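Side-chain contacts in oxidoreductase, NAD-binding/iron-sulfur cluster-binding protein (Nitratireductor pacificus pht-3B, PDB 6ZXU), which catalyses reductive dehalogenation of organohalides with a bound cobalamin, which two [4Fe-4S] clusters probably supply with electrons: residues A[316-321]-A[335-340]; A[441-446]-A[652-657]; A[548-553]-A[576-581]; A[588-593]-A[659-664]. All coordinates share one frame; numbering follows the deposited sequence.

Interaction 1 (A[316-321]-A[335-340]); sequences DFFKRA and KRFPMK
With CG of Phe-318 anti to its carbonyl carbon (chi1 -70°) and CG of Phe-337 set between the backbone N and the carbonyl carbon (chi1 81°), two benzyl groups are sent toward each other from two segments of the chain, the side chains crossing at about a right angle. The pair joins the first turn of helix 317-323 to the type I beta turn Arg-336 to Met-339, at the edge of the cobalamin pocket of this B12-dependent dehalogenase. The rings make an offset pair with hardly any overlap: their centroids are 5.4 Å apart and their planes are inclined by 29°. CE1 of Phe-318 and CZ of Phe-337 meet obliquely at 3.5 Å, so the contact is dispersive and small. Pro-338 CD lies over one face of the Phe-337 ring, toward its rim, while Phe-318 also packs on Arg-579 and Val-580 of helix 572-581 and comes within about 3 Å of the cobalamin, nearest atoms. Phe-317 turns to the cofactor as well, through a hydrogen bond from its backbone N. The start of the helix that carries Phe-317 and Phe-318 is fixed by its N-cap, Asp-316, whose carboxylate accepts from two backbone amides. The bond from Phe-318 N is bent and weak. Lys-319 N makes the straighter one, meeting Asp-316 OD1 at 3.2 Å from above the carboxylate plane.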
loop_
_atom_site.group_PDB
_atom_site.type_symbol
_atom_site.label_atom_id
_atom_site.label_comp_id
_atom_site.label_asym_id
_atom_site.label_seq_id
_atom_site.Cartn_x
_atom_site.Cartn_y
_atom_site.Cartn_z
ATOM N N ASP A 316 11.148 -12.153 14.724
ATOM C CA ASP A 316 11.042 -11.261 13.557
ATOM C C ASP A 316 12.473 -10.688 13.380
ATOM O O ASP A 316 13.022 -10.162 14.323
ATOM C CB ASP A 316 9.971 -10.229 13.915
ATOM C CG ASP A 316 10.033 -8.867 13.113
ATOM O OD1 ASP A 316 11.109 -8.449 12.673
ATOM O OD2 ASP A 316 8.929 -8.180 13.026
ATOM N N PHE A 317 13.064 -10.766 12.199
ATOM C CA PHE A 317 14.423 -10.334 12.036
ATOM C C PHE A 317 14.658 -8.820 12.129
ATOM O O PHE A 317 15.787 -8.459 12.419
ATOM C CB PHE A 317 15.119 -10.884 10.800
ATOM C CG PHE A 317 15.867 -12.158 11.057
ATOM C CD1 PHE A 317 15.205 -13.270 11.419
ATOM C CD2 PHE A 317 17.246 -12.245 10.822
ATOM C CE1 PHE A 317 15.880 -14.472 11.666
ATOM C CE2 PHE A 317 17.935 -13.404 11.072
ATOM C CZ PHE A 317 17.236 -14.554 11.487
ATOM N N PHE A 318 13.661 -7.967 11.982
ATOM C CA PHE A 318 13.859 -6.558 12.408
ATOM C C PHE A 318 14.038 -6.456 13.920
ATOM O O PHE A 318 14.828 -5.648 14.373
ATOM C CB PHE A 318 12.703 -5.681 11.982
ATOM C CG PHE A 318 12.639 -5.459 10.490
ATOM C CD1 PHE A 318 13.792 -5.142 9.799
ATOM C CD2 PHE A 318 11.448 -5.643 9.787
ATOM C CE1 PHE A 318 13.755 -4.948 8.434
ATOM C CE2 PHE A 318 11.416 -5.476 8.397
ATOM C CZ PHE A 318 12.554 -5.099 7.759
ATOM N N LYS A 319 13.260 -7.207 14.714
ATOM C CA LYS A 319 13.434 -7.241 16.163
ATOM C C LYS A 319 14.789 -7.823 16.548
ATOM O O LYS A 319 15.458 -7.330 17.466
ATOM C CB LYS A 319 12.307 -8.024 16.849
ATOM C CG LYS A 319 10.926 -7.504 16.588
ATOM C CD LYS A 319 10.980 -6.045 16.613
ATOM C CE LYS A 319 9.688 -5.426 17.069
ATOM N NZ LYS A 319 8.634 -5.623 16.152
ATOM N N ARG A 320 15.285 -8.797 15.803
ATOM C CA ARG A 320 16.604 -9.321 16.026
ATOM C C ARG A 320 17.678 -8.300 15.788
ATOM O O ARG A 320 18.624 -8.156 16.567
ATOM C CB ARG A 320 16.861 -10.567 15.211
ATOM C CG ARG A 320 15.903 -11.711 15.520
ATOM C CD ARG A 320 16.439 -13.080 15.098
ATOM N NE ARG A 320 17.551 -13.565 15.919
ATOM C CZ ARG A 320 18.030 -14.802 15.922
ATOM N NH1 ARG A 320 17.487 -15.751 15.160
ATOM N NH2 ARG A 320 19.089 -15.071 16.622
ATOM N N ALA A 321 17.524 -7.515 14.709
ATOM C CA ALA A 321 18.457 -6.436 14.415
ATOM C C ALA A 321 18.471 -5.381 15.515
ATOM O O ALA A 321 19.515 -5.003 15.966
ATOM C CB ALA A 321 18.100 -5.806 13.047
ATOM N N LYS A 335 16.329 1.877 13.472
ATOM C CA LYS A 335 15.175 2.842 13.557
ATOM C C LYS A 335 15.165 3.756 12.311
ATOM O O LYS A 335 14.122 4.237 11.882
ATOM C CB LYS A 335 15.233 3.762 14.804
ATOM N N ARG A 336 16.322 3.942 11.717
ATOM C CA ARG A 336 16.467 4.989 10.688
ATOM C C ARG A 336 16.179 4.510 9.276
ATOM O O ARG A 336 15.789 5.303 8.412
ATOM C CB ARG A 336 17.918 5.431 10.735
ATOM C CG ARG A 336 18.198 6.600 9.935
ATOM C CD ARG A 336 19.684 6.906 9.884
ATOM N NE ARG A 336 19.754 7.864 8.783
ATOM C CZ ARG A 336 20.488 7.690 7.693
ATOM N NH1 ARG A 336 21.247 6.588 7.556
ATOM N NH2 ARG A 336 20.546 8.669 6.770
ATOM N N PHE A 337 16.449 3.241 8.991
ATOM C CA PHE A 337 16.608 2.794 7.603
ATOM C C PHE A 337 15.395 3.046 6.670
ATOM O O PHE A 337 15.597 3.362 5.504
ATOM C CB PHE A 337 17.074 1.354 7.509
ATOM C CG PHE A 337 15.960 0.347 7.668
ATOM C CD1 PHE A 337 15.572 -0.050 8.898
ATOM C CD2 PHE A 337 15.317 -0.171 6.551
ATOM C CE1 PHE A 337 14.557 -0.981 9.091
ATOM C CE2 PHE A 337 14.300 -1.096 6.720
ATOM C CZ PHE A 337 13.900 -1.471 7.985
ATOM N N PRO A 338 14.168 3.013 7.195
ATOM C CA PRO A 338 13.079 3.334 6.311
ATOM C C PRO A 338 12.611 4.784 6.363
ATOM O O PRO A 338 11.594 5.142 5.719
ATOM C CB PRO A 338 11.928 2.428 6.851
ATOM C CG PRO A 338 12.172 2.394 8.342
ATOM C CD PRO A 338 13.665 2.619 8.535
ATOM N N MET A 339 13.346 5.602 7.100
ATOM C CA MET A 339 12.936 6.995 7.349
ATOM C C MET A 339 14.009 8.000 6.941
ATOM O O MET A 339 14.090 9.080 7.474
ATOM C CB MET A 339 12.622 7.160 8.839
ATOM C CG MET A 339 11.297 6.484 9.214
ATOM S SD MET A 339 9.926 7.358 8.540
ATOM C CE MET A 339 8.624 6.124 8.285
ATOM N N LYS A 340 14.794 7.637 5.960
ATOM C CA LYS A 340 15.819 8.482 5.472
ATOM C C LYS A 340 15.290 9.543 4.505
ATOM O O LYS A 340 15.884 10.581 4.362
ATOM C CB LYS A 340 16.869 7.651 4.740
ATOM C CG LYS A 340 17.443 6.527 5.537
ATOM C CD LYS A 340 18.651 5.970 4.742
ATOM C CE LYS A 340 18.807 4.488 4.829
ATOM N NZ LYS A 340 20.065 3.971 4.219
#

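Interaction 2 (A[441-446]-A[652-657])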
loop_
_atom_site.group_PDB
_atom_site.type_symbol
_atom_site.label_atom_id
_atom_site.label_comp_id
_atom_site.label_asym_id
_atom_site.label_seq_id
_atom_site.Cartn_x
_atom_site.Cartn_y
_atom_site.Cartn_z
ATOM N N ASP A 441 15.883 -0.504 -4.797
ATOM C CA ASP A 441 16.613 -0.212 -3.561
ATOM C C ASP A 441 17.193 1.227 -3.531
ATOM O O ASP A 441 18.230 1.472 -2.919
ATOM C CB ASP A 441 17.684 -1.205 -3.378
ATOM C CG ASP A 441 18.605 -1.291 -4.622
ATOM O OD1 ASP A 441 18.297 -0.662 -5.671
ATOM O OD2 ASP A 441 19.573 -2.057 -4.556
ATOM N N ASP A 442 16.486 2.194 -4.111
ATOM C CA ASP A 442 16.938 3.577 -4.065
ATOM C C ASP A 442 16.210 4.370 -3.055
ATOM O O ASP A 442 15.687 3.804 -2.105
ATOM C CB ASP A 442 16.856 4.183 -5.478
ATOM C CG ASP A 442 15.415 4.194 -6.063
ATOM O OD1 ASP A 442 14.447 4.224 -5.289
ATOM O OD2 ASP A 442 15.276 4.227 -7.321
ATOM N N TRP A 443 16.146 5.700 -3.209
ATOM C CA TRP A 443 15.653 6.606 -2.163
ATOM C C TRP A 443 14.173 6.598 -1.943
ATOM O O TRP A 443 13.716 7.025 -0.902
ATOM C CB TRP A 443 16.224 8.085 -2.352
ATOM C CG TRP A 443 17.673 7.999 -2.223
ATOM C CD1 TRP A 443 18.600 7.968 -3.210
ATOM C CD2 TRP A 443 18.373 7.743 -0.998
ATOM N NE1 TRP A 443 19.839 7.741 -2.656
ATOM C CE2 TRP A 443 19.718 7.570 -1.311
ATOM C CE3 TRP A 443 17.996 7.681 0.321
ATOM C CZ2 TRP A 443 20.701 7.314 -0.309
ATOM C CZ3 TRP A 443 18.954 7.441 1.318
ATOM C CH2 TRP A 443 20.293 7.260 0.989
ATOM N N ILE A 444 13.413 6.041 -2.861
ATOM C CA ILE A 444 11.950 6.020 -2.714
ATOM C C ILE A 444 11.405 4.676 -2.168
ATOM O O ILE A 444 10.232 4.537 -1.929
ATOM C CB ILE A 444 11.295 6.406 -4.039
ATOM C CG1 ILE A 444 9.854 6.955 -3.841
ATOM C CG2 ILE A 444 11.253 5.246 -5.027
ATOM C CD1 ILE A 444 9.821 8.155 -2.955
ATOM N N SER A 445 12.259 3.671 -2.066
ATOM C CA SER A 445 11.801 2.307 -1.801
ATOM C C SER A 445 10.985 2.207 -0.505
ATOM O O SER A 445 9.853 1.757 -0.519
ATOM C CB SER A 445 12.973 1.336 -1.738
ATOM O OG SER A 445 12.531 0.054 -1.405
ATOM N N ALA A 446 11.549 2.696 0.575
ATOM C CA ALA A 446 10.860 2.649 1.824
ATOM C C ALA A 446 9.612 3.523 1.835
ATOM O O ALA A 446 8.645 3.203 2.553
ATOM C CB ALA A 446 11.746 3.058 2.956
ATOM N N GLY A 652 19.705 16.304 2.786
ATOM C CA GLY A 652 20.760 16.635 1.866
ATOM C C GLY A 652 20.951 15.601 0.795
ATOM O O GLY A 652 20.224 14.608 0.693
ATOM N N ALA A 653 21.880 15.830 -0.083
ATOM C CA ALA A 653 22.184 14.861 -1.111
ATOM C C ALA A 653 22.678 13.548 -0.491
ATOM O O ALA A 653 23.218 13.530 0.581
ATOM C CB ALA A 653 23.249 15.361 -2.046
ATOM N N PRO A 654 22.468 12.433 -1.181
ATOM C CA PRO A 654 22.831 11.141 -0.608
ATOM C C PRO A 654 24.328 11.110 -0.353
ATOM O O PRO A 654 25.088 11.436 -1.216
ATOM C CB PRO A 654 22.455 10.154 -1.705
ATOM C CG PRO A 654 21.277 10.817 -2.337
ATOM C CD PRO A 654 21.624 12.286 -2.376
ATOM N N ARG A 655 24.728 10.669 0.817
ATOM C CA ARG A 655 26.123 10.665 1.187
ATOM C C ARG A 655 26.983 9.678 0.376
ATOM O O ARG A 655 28.061 10.006 -0.043
ATOM C CB ARG A 655 26.224 10.390 2.696
ATOM C CG ARG A 655 27.651 10.361 3.233
ATOM C CD ARG A 655 27.660 10.260 4.769
ATOM N NE ARG A 655 27.044 8.975 5.135
ATOM C CZ ARG A 655 27.622 7.762 5.054
ATOM N NH1 ARG A 655 28.901 7.625 4.690
ATOM N NH2 ARG A 655 26.903 6.674 5.345
ATOM N N MET A 656 26.485 8.480 0.102
ATOM C CA MET A 656 27.249 7.439 -0.607
ATOM C C MET A 656 26.785 7.190 -2.047
ATOM O O MET A 656 27.301 6.306 -2.723
ATOM C CB MET A 656 27.074 6.131 0.160
ATOM C CG MET A 656 27.518 6.183 1.587
ATOM S SD MET A 656 29.317 6.611 1.577
ATOM C CE MET A 656 30.069 5.144 0.856
ATOM N N GLY A 657 25.793 7.934 -2.507
ATOM C CA GLY A 657 25.275 7.791 -3.879
ATOM C C GLY A 657 23.892 7.137 -3.887
ATOM O O GLY A 657 23.239 7.067 -2.832
#
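Trp-443 and Pro-654 form the tight part of this contact, with Pro-654 CG 3.3 Å above the indole plane, toward its rim, the side chains crossing at a slant. Pro-654 CG sits 3.4 Å from Trp-443 NE1, and Pro-654 CB comes to 3.6 Å from Trp-443 CZ2, so the two methylenes follow the border of the indole from its pyrrole part to its benzo part. Trp-443 is placed by chi1 of -62°, which sets CG anti to the carbonyl carbon and sends the ring out of the turn Asp-442 to Ser-445 toward the loop after strand 650-652. That turn leads into helix 445-469, and Asp-442 OD1 caps it by accepting from Ile-444 N at 3.2 Å. The looser part lies at the indole edge. There Gly-657 O is in the ring plane, 3.5 Å from Trp-443 NE1, in a weak hydrogen bond bent to 140°; Thr-658 OG1 is the stronger partner of the same N-H. Beyond it the loop turns to solvent, with Arg-655 and Met-656 exposed, whereas Trp-443 itself is buried and also packs on Glu-645 of strand 645-647. The contact joins the entry of a long helix to a surface loop more than 200 residues later. Its chemistry is that of a buried indole held mainly by dispersion against proline, with its one polar hydrogen shared unequally between a hydroxyl and a carbonyl.

Interaction 3 (A[548-553]-A[576-581]). With SF4 (iron/sulfur cluster), chain E.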
loop_
_atom_site.group_PDB
_atom_site.type_symbol
_atom_site.label_atom_id
_atom_site.label_comp_id
_atom_site.label_asym_id
_atom_site.label_seq_id
_atom_site.Cartn_x
_atom_site.Cartn_y
_atom_site.Cartn_z
ATOM N N GLU A 548 18.063 -11.022 -9.642
ATOM C CA GLU A 548 18.159 -9.600 -9.476
ATOM C C GLU A 548 18.335 -9.127 -8.079
ATOM O O GLU A 548 18.430 -7.941 -7.837
ATOM C CB GLU A 548 16.965 -8.930 -10.113
ATOM C CG GLU A 548 16.846 -9.114 -11.634
ATOM C CD GLU A 548 18.033 -8.494 -12.437
ATOM O OE1 GLU A 548 18.783 -7.624 -11.874
ATOM O OE2 GLU A 548 18.201 -8.937 -13.563
ATOM N N CYS A 549 18.337 -10.025 -7.119
ATOM C CA CYS A 549 18.391 -9.617 -5.692
ATOM C C CYS A 549 19.821 -9.098 -5.400
ATOM O O CYS A 549 20.745 -9.887 -5.600
ATOM C CB CYS A 549 18.122 -10.813 -4.716
ATOM S SG CYS A 549 18.446 -10.429 -2.983
ATOM N N PRO A 550 19.982 -7.840 -4.929
ATOM C CA PRO A 550 21.333 -7.302 -4.664
ATOM C C PRO A 550 22.183 -8.096 -3.684
ATOM O O PRO A 550 23.389 -8.038 -3.788
ATOM C CB PRO A 550 21.075 -5.925 -4.102
ATOM C CG PRO A 550 19.651 -5.594 -4.543
ATOM C CD PRO A 550 18.933 -6.872 -4.622
ATOM N N CYS A 551 21.604 -8.941 -2.819
ATOM C CA CYS A 551 22.391 -9.729 -1.883
ATOM C C CYS A 551 22.190 -11.222 -1.977
ATOM O O CYS A 551 22.530 -11.905 -1.063
ATOM C CB CYS A 551 22.151 -9.261 -0.461
ATOM S SG CYS A 551 20.479 -9.580 0.077
ATOM N N ASN A 552 21.709 -11.718 -3.105
ATOM C CA ASN A 552 21.556 -13.145 -3.352
ATOM C C ASN A 552 20.772 -13.892 -2.288
ATOM O O ASN A 552 21.103 -15.020 -1.942
ATOM C CB ASN A 552 22.894 -13.836 -3.576
ATOM C CG ASN A 552 23.761 -13.088 -4.576
ATOM O OD1 ASN A 552 23.324 -12.727 -5.707
ATOM N ND2 ASN A 552 24.971 -12.764 -4.128
ATOM N N ALA A 553 19.746 -13.243 -1.734
ATOM C CA ALA A 553 19.016 -13.829 -0.623
ATOM C C ALA A 553 17.924 -14.785 -1.127
ATOM O O ALA A 553 17.455 -15.609 -0.377
ATOM C CB ALA A 553 18.402 -12.728 0.230
ATOM N N THR A 576 17.658 -8.989 5.525
ATOM C CA THR A 576 17.584 -7.989 6.586
ATOM C C THR A 576 18.784 -7.036 6.601
ATOM O O THR A 576 18.652 -5.802 6.687
ATOM C CB THR A 576 17.451 -8.658 8.003
ATOM O OG1 THR A 576 16.292 -9.465 8.006
ATOM C CG2 THR A 576 17.261 -7.599 9.070
ATOM N N LYS A 577 19.995 -7.604 6.511
ATOM C CA LYS A 577 21.191 -6.785 6.581
ATOM C C LYS A 577 21.239 -5.813 5.397
ATOM O O LYS A 577 21.561 -4.626 5.582
ATOM C CB LYS A 577 22.424 -7.676 6.580
ATOM C CG LYS A 577 22.686 -8.224 7.960
ATOM C CD LYS A 577 23.807 -9.273 7.961
ATOM C CE LYS A 577 24.342 -9.451 9.391
ATOM N NZ LYS A 577 24.927 -10.803 9.546
ATOM N N TYR A 578 20.903 -6.259 4.187
ATOM C CA TYR A 578 20.882 -5.351 3.051
ATOM C C TYR A 578 19.856 -4.224 3.241
ATOM O O TYR A 578 20.186 -3.047 3.134
ATOM C CB TYR A 578 20.669 -6.096 1.719
ATOM C CG TYR A 578 20.789 -5.191 0.522
ATOM C CD1 TYR A 578 22.028 -4.773 0.068
ATOM C CD2 TYR A 578 19.668 -4.678 -0.114
ATOM C CE1 TYR A 578 22.151 -3.888 -1.010
ATOM C CE2 TYR A 578 19.790 -3.822 -1.194
ATOM C CZ TYR A 578 21.045 -3.430 -1.653
ATOM O OH TYR A 578 21.160 -2.566 -2.720
ATOM N N ARG A 579 18.637 -4.553 3.564
ATOM C CA ARG A 579 17.626 -3.536 3.697
ATOM C C ARG A 579 17.934 -2.507 4.814
ATOM O O ARG A 579 17.747 -1.301 4.627
ATOM C CB ARG A 579 16.262 -4.182 3.949
ATOM C CG ARG A 579 15.749 -5.036 2.823
ATOM C CD ARG A 579 14.276 -5.483 2.959
ATOM N NE ARG A 579 13.381 -4.387 2.737
ATOM C CZ ARG A 579 12.339 -4.094 3.450
ATOM N NH1 ARG A 579 11.576 -3.084 3.100
ATOM N NH2 ARG A 579 12.003 -4.851 4.454
ATOM N N VAL A 580 18.389 -2.984 5.986
ATOM C CA VAL A 580 18.638 -2.125 7.143
ATOM C C VAL A 580 19.876 -1.242 6.903
ATOM O O VAL A 580 19.886 -0.078 7.269
ATOM C CB VAL A 580 18.803 -2.943 8.413
ATOM C CG1 VAL A 580 19.304 -2.123 9.587
ATOM C CG2 VAL A 580 17.417 -3.555 8.770
ATOM N N THR A 581 20.901 -1.831 6.312
ATOM C CA THR A 581 22.217 -1.186 6.268
ATOM C C THR A 581 22.743 -0.664 4.910
ATOM O O THR A 581 23.715 0.043 4.894
ATOM C CB THR A 581 23.359 -2.058 6.873
ATOM O OG1 THR A 581 23.717 -3.062 5.962
ATOM C CG2 THR A 581 22.996 -2.694 8.198
HETATM FE FE1 SF4 E . 15.433 -8.461 0.215
HETATM FE FE2 SF4 E . 15.830 -6.573 -1.775
HETATM FE FE3 SF4 E . 13.996 -8.641 -2.172
HETATM FE FE4 SF4 E . 16.701 -9.127 -2.149
HETATM S S1 SF4 E . 15.571 -7.877 -3.570
HETATM S S2 SF4 E . 15.073 -10.279 -1.092
HETATM S S3 SF4 E . 17.383 -7.622 -0.590
HETATM S S4 SF4 E . 13.935 -7.067 -0.600
#
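One wall of a [4Fe-4S] site in the ferredoxin-like dicluster region is made here, where the loop 548-553 faces helix 572-581. Cys-549 binds the cluster, its SG 2.3 Å from the iron FE4. Beside it Pro-550 lies across the face of the Tyr-578 ring in a CH-pi contact: Pro-550 CB is 3.9 Å from the ring centroid and 26° off the normal, displaced toward the phenol end, where its nearest atom is Tyr-578 CZ. The tyrosine reaches this place because chi1 of -174° puts CG anti to the backbone N. Its hydroxyl is bound outside the two segments, by Asp-441 and Arg-661. Cys-551 does not bind this cluster. Its SG stands obliquely to the Tyr-578 ring, 3.9 Å from Tyr-578 CB, and comes to 3.7 Å from the cluster sulfide S3. Tyr-578 CD2 approaches the same sulfide at 3.8 Å, so a thiol and a ring carbon both cover S3, while Arg-579 CD lies 3.9 Å from the sulfide S4. The ligand sulfur is itself gripped by two backbone amides. Ala-553 N points to Cys-549 SG at 3.3 Å and 169°, and Cys-551 N adds a second N-H...S bond. Such bonds draw charge from a thiolate and, as in ferredoxins, would be expected to stabilise the reduced cluster and raise its potential.

Interaction 4 (A[588-593]-A[659-664]); sequences CGRCMK and NERDLS. With SF4 (iron/sulfur cluster), chain E.
Van der Waals contact comes first: the aliphatic part of Arg-661 lies over the guanidinium of Arg-590, with Arg-661 CB centred above one face and 3.6 Å from Arg-590 CZ. Arg-661 CD rests 3.9 Å from Arg-590 CD. The two guanidinium planes stand 43° apart, and each group has its own acid, Glu-548 for Arg-590 and Asp-441 for Arg-661. Polar contacts gather round the rim of the Arg-590 group. A water in its plane accepts from Arg-590 NH1 at 2.9 Å and donates to Arg-661 O at 2.8 Å, bridging side chain to loop, and Arg-590 NH2 is 3.3 Å from Asp-662 O. Metal bonds hold the backbone on both sides of Arg-590. Cys-588 SG binds the iron FE2 and Cys-591 SG binds FE3, each at 2.3 Å, in one [4Fe-4S] cluster. Arg-590 N donates to Cys-588 SG at 172°, and with CG anti to the backbone N (chi1 -177°) the extended side chain runs from the cluster to the loop 659-664. The bond from its backbone N would be expected to ease reduction of the cluster, while the ion pair of its side chain with Glu-548 probably offsets much of the guanidinium charge.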
loop_
_atom_site.group_PDB
_atom_site.type_symbol
_atom_site.label_atom_id
_atom_site.label_comp_id
_atom_site.label_asym_id
_atom_site.label_seq_id
_atom_site.Cartn_x
_atom_site.Cartn_y
_atom_site.Cartn_z
ATOM N N CYS A 588 14.713 -1.721 0.527
ATOM C CA CYS A 588 14.741 -2.458 -0.712
ATOM C C CYS A 588 13.463 -3.250 -0.914
ATOM O O CYS A 588 12.926 -3.792 0.061
ATOM C CB CYS A 588 15.920 -3.443 -0.774
ATOM S SG CYS A 588 16.119 -4.401 -2.347
ATOM N N GLY A 589 13.023 -3.299 -2.156
ATOM C CA GLY A 589 11.950 -4.186 -2.626
ATOM C C GLY A 589 12.106 -4.519 -4.072
ATOM O O GLY A 589 11.143 -4.667 -4.824
ATOM N N ARG A 590 13.345 -4.681 -4.475
ATOM C CA ARG A 590 13.682 -4.912 -5.838
ATOM C C ARG A 590 13.078 -6.157 -6.423
ATOM O O ARG A 590 12.704 -6.229 -7.630
ATOM C CB ARG A 590 15.203 -4.930 -6.014
ATOM C CG ARG A 590 15.658 -5.105 -7.456
ATOM C CD ARG A 590 17.111 -4.664 -7.700
ATOM N NE ARG A 590 17.622 -5.101 -9.014
ATOM C CZ ARG A 590 17.403 -4.486 -10.152
ATOM N NH1 ARG A 590 16.692 -3.380 -10.156
ATOM N NH2 ARG A 590 17.822 -5.038 -11.282
ATOM N N CYS A 591 12.944 -7.197 -5.594
ATOM C CA CYS A 591 12.334 -8.474 -5.988
ATOM C C CYS A 591 10.922 -8.259 -6.431
ATOM O O CYS A 591 10.437 -8.913 -7.386
ATOM C CB CYS A 591 12.470 -9.459 -4.816
ATOM S SG CYS A 591 11.981 -8.795 -3.215
ATOM N N MET A 592 10.189 -7.343 -5.827
ATOM C CA MET A 592 8.824 -7.040 -6.280
ATOM C C MET A 592 8.806 -6.368 -7.663
ATOM O O MET A 592 7.929 -6.638 -8.481
ATOM C CB MET A 592 8.100 -6.102 -5.319
ATOM C CG MET A 592 7.800 -6.685 -3.972
ATOM S SD MET A 592 6.899 -5.412 -3.020
ATOM C CE MET A 592 8.258 -4.488 -2.556
ATOM N N LYS A 593 9.801 -5.566 -7.946
ATOM C CA LYS A 593 9.894 -4.870 -9.217
ATOM C C LYS A 593 10.217 -5.810 -10.351
ATOM O O LYS A 593 9.683 -5.641 -11.456
ATOM C CB LYS A 593 10.974 -3.749 -9.088
ATOM C CG LYS A 593 11.214 -2.956 -10.403
ATOM C CD LYS A 593 12.460 -2.095 -10.248
ATOM C CE LYS A 593 12.965 -1.606 -11.642
ATOM N NZ LYS A 593 12.064 -0.650 -12.318
ATOM N N ASN A 659 21.531 3.863 -5.797
ATOM C CA ASN A 659 21.389 2.655 -6.645
ATOM C C ASN A 659 20.628 2.956 -7.888
ATOM O O ASN A 659 19.576 3.615 -7.853
ATOM C CB ASN A 659 20.652 1.509 -5.873
ATOM C CG ASN A 659 21.478 0.982 -4.748
ATOM O OD1 ASN A 659 22.620 0.566 -4.953
ATOM N ND2 ASN A 659 20.937 1.013 -3.528
ATOM N N GLU A 660 21.167 2.525 -9.024
ATOM C CA GLU A 660 20.530 2.677 -10.352
ATOM C C GLU A 660 20.766 1.395 -11.126
ATOM O O GLU A 660 21.384 1.358 -12.168
ATOM C CB GLU A 660 21.046 3.899 -11.098
ATOM C CG GLU A 660 20.788 5.167 -10.329
ATOM C CD GLU A 660 21.486 6.365 -10.992
ATOM O OE1 GLU A 660 22.736 6.218 -11.391
ATOM O OE2 GLU A 660 20.783 7.436 -11.093
ATOM N N ARG A 661 20.199 0.333 -10.605
ATOM C CA ARG A 661 20.433 -0.987 -11.120
ATOM C C ARG A 661 19.634 -1.241 -12.394
ATOM O O ARG A 661 18.503 -0.803 -12.568
ATOM C CB ARG A 661 20.048 -2.006 -10.015
ATOM C CG ARG A 661 20.889 -1.864 -8.794
ATOM C CD ARG A 661 20.607 -2.992 -7.831
ATOM N NE ARG A 661 21.254 -2.716 -6.607
ATOM C CZ ARG A 661 22.470 -3.122 -6.320
ATOM N NH1 ARG A 661 23.173 -3.808 -7.216
ATOM N NH2 ARG A 661 22.997 -2.860 -5.154
ATOM N N ASP A 662 20.254 -2.012 -13.267
ATOM C CA ASP A 662 19.660 -2.468 -14.510
ATOM C C ASP A 662 19.611 -3.989 -14.463
ATOM O O ASP A 662 20.231 -4.614 -13.570
ATOM C CB ASP A 662 20.593 -2.011 -15.658
ATOM C CG ASP A 662 20.759 -0.453 -15.697
ATOM O OD1 ASP A 662 19.768 0.299 -15.407
ATOM O OD2 ASP A 662 21.893 -0.014 -16.038
ATOM N N LEU A 663 18.990 -4.572 -15.465
ATOM C CA LEU A 663 18.950 -6.025 -15.539
ATOM C C LEU A 663 20.340 -6.635 -15.407
ATOM O O LEU A 663 21.298 -5.988 -15.815
ATOM C CB LEU A 663 18.288 -6.411 -16.790
ATOM C CG LEU A 663 16.804 -6.025 -16.806
ATOM C CD1 LEU A 663 16.256 -6.042 -18.223
ATOM C CD2 LEU A 663 16.002 -7.032 -15.986
ATOM N N SER A 664 20.449 -7.796 -14.760
ATOM C CA SER A 664 21.716 -8.500 -14.483
ATOM C C SER A 664 21.815 -9.719 -15.353
ATOM O O SER A 664 20.817 -10.240 -15.823
ATOM C CB SER A 664 21.798 -8.949 -13.006
ATOM O OG SER A 664 21.399 -7.918 -12.160
HETATM FE FE1 SF4 E . 15.433 -8.461 0.215
HETATM FE FE2 SF4 E . 15.830 -6.573 -1.775
HETATM FE FE3 SF4 E . 13.996 -8.641 -2.172
HETATM FE FE4 SF4 E . 16.701 -9.127 -2.149
HETATM S S1 SF4 E . 15.571 -7.877 -3.570
HETATM S S2 SF4 E . 15.073 -10.279 -1.092
HETATM S S3 SF4 E . 17.383 -7.622 -0.590
HETATM S S4 SF4 E . 13.935 -7.067 -0.600
HETATM O O HOH W 1 16.457 -2.633 -12.934
#

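How the interactions relate
Interactions 3 and 4 share one [4Fe-4S] cluster, bound by Cys-549, Cys-588 and Cys-591 with Cys-575 as a further ligand, and their centres are 11 Å apart. Arg-579 NE of interaction 3 also hydrogen-bonds to Cys-588 O of interaction 4 at 2.8 Å, and that same carbonyl accepts a hydrogen bond from the cobalamin. Interaction 1 approaches the cofactor from helix 317-323 and touches interaction 3 where Phe-318 CZ packs 3.4 Å from Arg-579 NH2. Interaction 2 lies farther out, with Trp-443 about 14 Å from the cobalamin, nearest atoms. Its Asp-441 nevertheless ties it to interactions 3 and 4, OD2 lying 2.5 Å from Tyr-578 OH and 2.7 Å from Arg-661 NE.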